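PDB 4GQ2: nucleoporin nup120 from Schizosaccharomyces pombe, which serves as a structural constituent of the nuclear pore complex, whose nucleoporins can also dock transiently associated nuclear transport factors. Local coordinates for residues L901-K906 and L917-L922. Sequence-based numbering, arbitrary orientation.
Sequences LHLSKK and LEFSLL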
# COMPACT_ATOMS: atom_id res chain seq x y z
N LEU A 901 36.60 -6.67 -8.51
CA LEU A 901 36.94 -5.32 -8.97
C LEU A 901 35.71 -4.41 -8.95
O LEU A 901 35.75 -3.29 -8.44
CB LEU A 901 37.53 -5.33 -10.38
CG LEU A 901 38.63 -4.32 -10.79
CD1 LEU A 901 38.54 -4.01 -12.28
CD2 LEU A 901 38.65 -3.03 -9.98
N HIS A 902 34.61 -4.91 -9.53
CA HIS A 902 33.37 -4.16 -9.52
C HIS A 902 32.92 -3.82 -8.12
O HIS A 902 32.56 -2.68 -7.84
CB HIS A 902 32.27 -4.93 -10.23
CG HIS A 902 30.91 -4.31 -10.08
ND1 HIS A 902 29.91 -4.93 -9.44
CD2 HIS A 902 30.43 -3.08 -10.48
CE1 HIS A 902 28.83 -4.14 -9.44
NE2 HIS A 902 29.14 -3.00 -10.08
N LEU A 903 32.95 -4.81 -7.24
CA LEU A 903 32.60 -4.60 -5.84
C LEU A 903 33.48 -3.55 -5.19
O LEU A 903 32.97 -2.65 -4.51
CB LEU A 903 32.68 -5.91 -5.06
CG LEU A 903 31.58 -6.90 -5.45
CD1 LEU A 903 31.46 -7.97 -4.37
CD2 LEU A 903 30.26 -6.18 -5.66
N SER A 904 34.78 -3.64 -5.42
CA SER A 904 35.73 -2.66 -4.90
C SER A 904 35.32 -1.23 -5.24
O SER A 904 35.22 -0.38 -4.36
CB SER A 904 37.14 -2.95 -5.42
OG SER A 904 38.06 -2.04 -4.86
N LYS A 905 35.07 -0.99 -6.53
CA LYS A 905 34.68 0.34 -7.01
C LYS A 905 33.33 0.77 -6.44
O LYS A 905 33.08 1.96 -6.25
CB LYS A 905 34.63 0.39 -8.55
CG LYS A 905 35.96 0.15 -9.26
CD LYS A 905 35.76 -0.26 -10.72
CE LYS A 905 35.99 0.90 -11.69
NZ LYS A 905 37.44 1.08 -11.99
N LYS A 906 32.47 -0.22 -6.17
CA LYS A 906 31.12 0.06 -5.67
C LYS A 906 31.15 0.43 -4.19
O LYS A 906 30.51 1.39 -3.77
CB LYS A 906 30.17 -1.11 -5.92
CG LYS A 906 28.70 -0.74 -5.85
CD LYS A 906 28.26 -0.05 -7.12
CE LYS A 906 26.99 0.75 -6.92
NZ LYS A 906 26.91 1.83 -7.94
N LEU A 917 38.93 -1.92 -0.17
CA LEU A 917 40.33 -2.33 -0.18
C LEU A 917 40.41 -3.85 -0.22
O LEU A 917 41.10 -4.41 -1.07
CB LEU A 917 41.04 -1.80 1.08
CG LEU A 917 42.55 -1.51 1.17
CD1 LEU A 917 42.87 -0.89 2.52
CD2 LEU A 917 43.43 -2.73 0.95
N GLU A 918 39.69 -4.50 0.69
CA GLU A 918 39.70 -5.96 0.80
C GLU A 918 39.24 -6.64 -0.49
O GLU A 918 39.83 -7.64 -0.91
CB GLU A 918 38.89 -6.43 2.01
CG GLU A 918 39.55 -6.05 3.34
CD GLU A 918 38.87 -6.64 4.57
OE1 GLU A 918 37.79 -7.26 4.42
OE2 GLU A 918 39.41 -6.49 5.68
N PHE A 919 38.21 -6.08 -1.13
CA PHE A 919 37.72 -6.63 -2.40
C PHE A 919 38.71 -6.44 -3.53
O PHE A 919 38.78 -7.26 -4.45
CB PHE A 919 36.35 -6.04 -2.78
CG PHE A 919 35.19 -6.70 -2.09
CD1 PHE A 919 34.98 -8.07 -2.22
CD2 PHE A 919 34.30 -5.95 -1.33
CE1 PHE A 919 33.91 -8.68 -1.58
CE2 PHE A 919 33.22 -6.56 -0.70
CZ PHE A 919 33.03 -7.92 -0.82
N SER A 920 39.47 -5.35 -3.46
CA SER A 920 40.52 -5.06 -4.45
C SER A 920 41.65 -6.09 -4.32
O SER A 920 42.14 -6.60 -5.34
CB SER A 920 41.05 -3.64 -4.28
OG SER A 920 41.83 -3.27 -5.40
N LEU A 921 42.02 -6.40 -3.08
CA LEU A 921 43.02 -7.42 -2.78
C LEU A 921 42.52 -8.79 -3.19
O LEU A 921 43.29 -9.64 -3.65
CB LEU A 921 43.39 -7.42 -1.28
CG LEU A 921 44.13 -6.21 -0.70
CD1 LEU A 921 44.08 -6.22 0.82
CD2 LEU A 921 45.58 -6.13 -1.18
N LEU A 922 41.22 -9.00 -3.01
CA LEU A 922 40.59 -10.24 -3.44
C LEU A 922 40.59 -10.36 -4.95
O LEU A 922 40.87 -11.44 -5.47
CB LEU A 922 39.17 -10.36 -2.86
CG LEU A 922 39.08 -11.18 -1.55
CD1 LEU A 922 37.77 -10.93 -0.82
CD2 LEU A 922 39.28 -12.67 -1.82
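Phe-919 and Leu-903 both hold CG anti to their own carbonyl carbon (chi1 -82° and -69°), which brings the phenyl ring and the leucine branch together between two neighbouring helices. Leu-903 CD1 lies over one face of the ring, displaced toward its rim, 4.0 Å from the Phe-919 centroid in a CH-pi contact. Nearer the backbone, Leu-903 CB approaches Phe-919 CG at 4.0 Å. Phe-863 of helix 856-864 touches both side chains and extends the apolar cluster. Replacing Phe-919 with an alanine would probably leave Leu-903 CD1 without the ring face it packs on and open a gap against helix 856-864.

Beside this cluster, Ser-904 faces the backbone end of Phe-919, its CB 4.1 Å from Phe-919 CB. The small Ser-904 and Ser-920 also meet, Ser-904 OG 3.4 Å from Ser-920 CB. Ser-904 OG hydrogen-bonds to Ala-916 O, linking the two helices directly; its bond to Glu-941 and that of Ser-920 OG to Thr-942 OG1 tie the pair to helix 932-949. Segments 901-906 and 917-922, their axes 7.8 Å apart at 162°, place helices 895-909 and 913-925 in an antiparallel helical hairpin, consistent with the HEAT-repeat assignment of this C-terminal region.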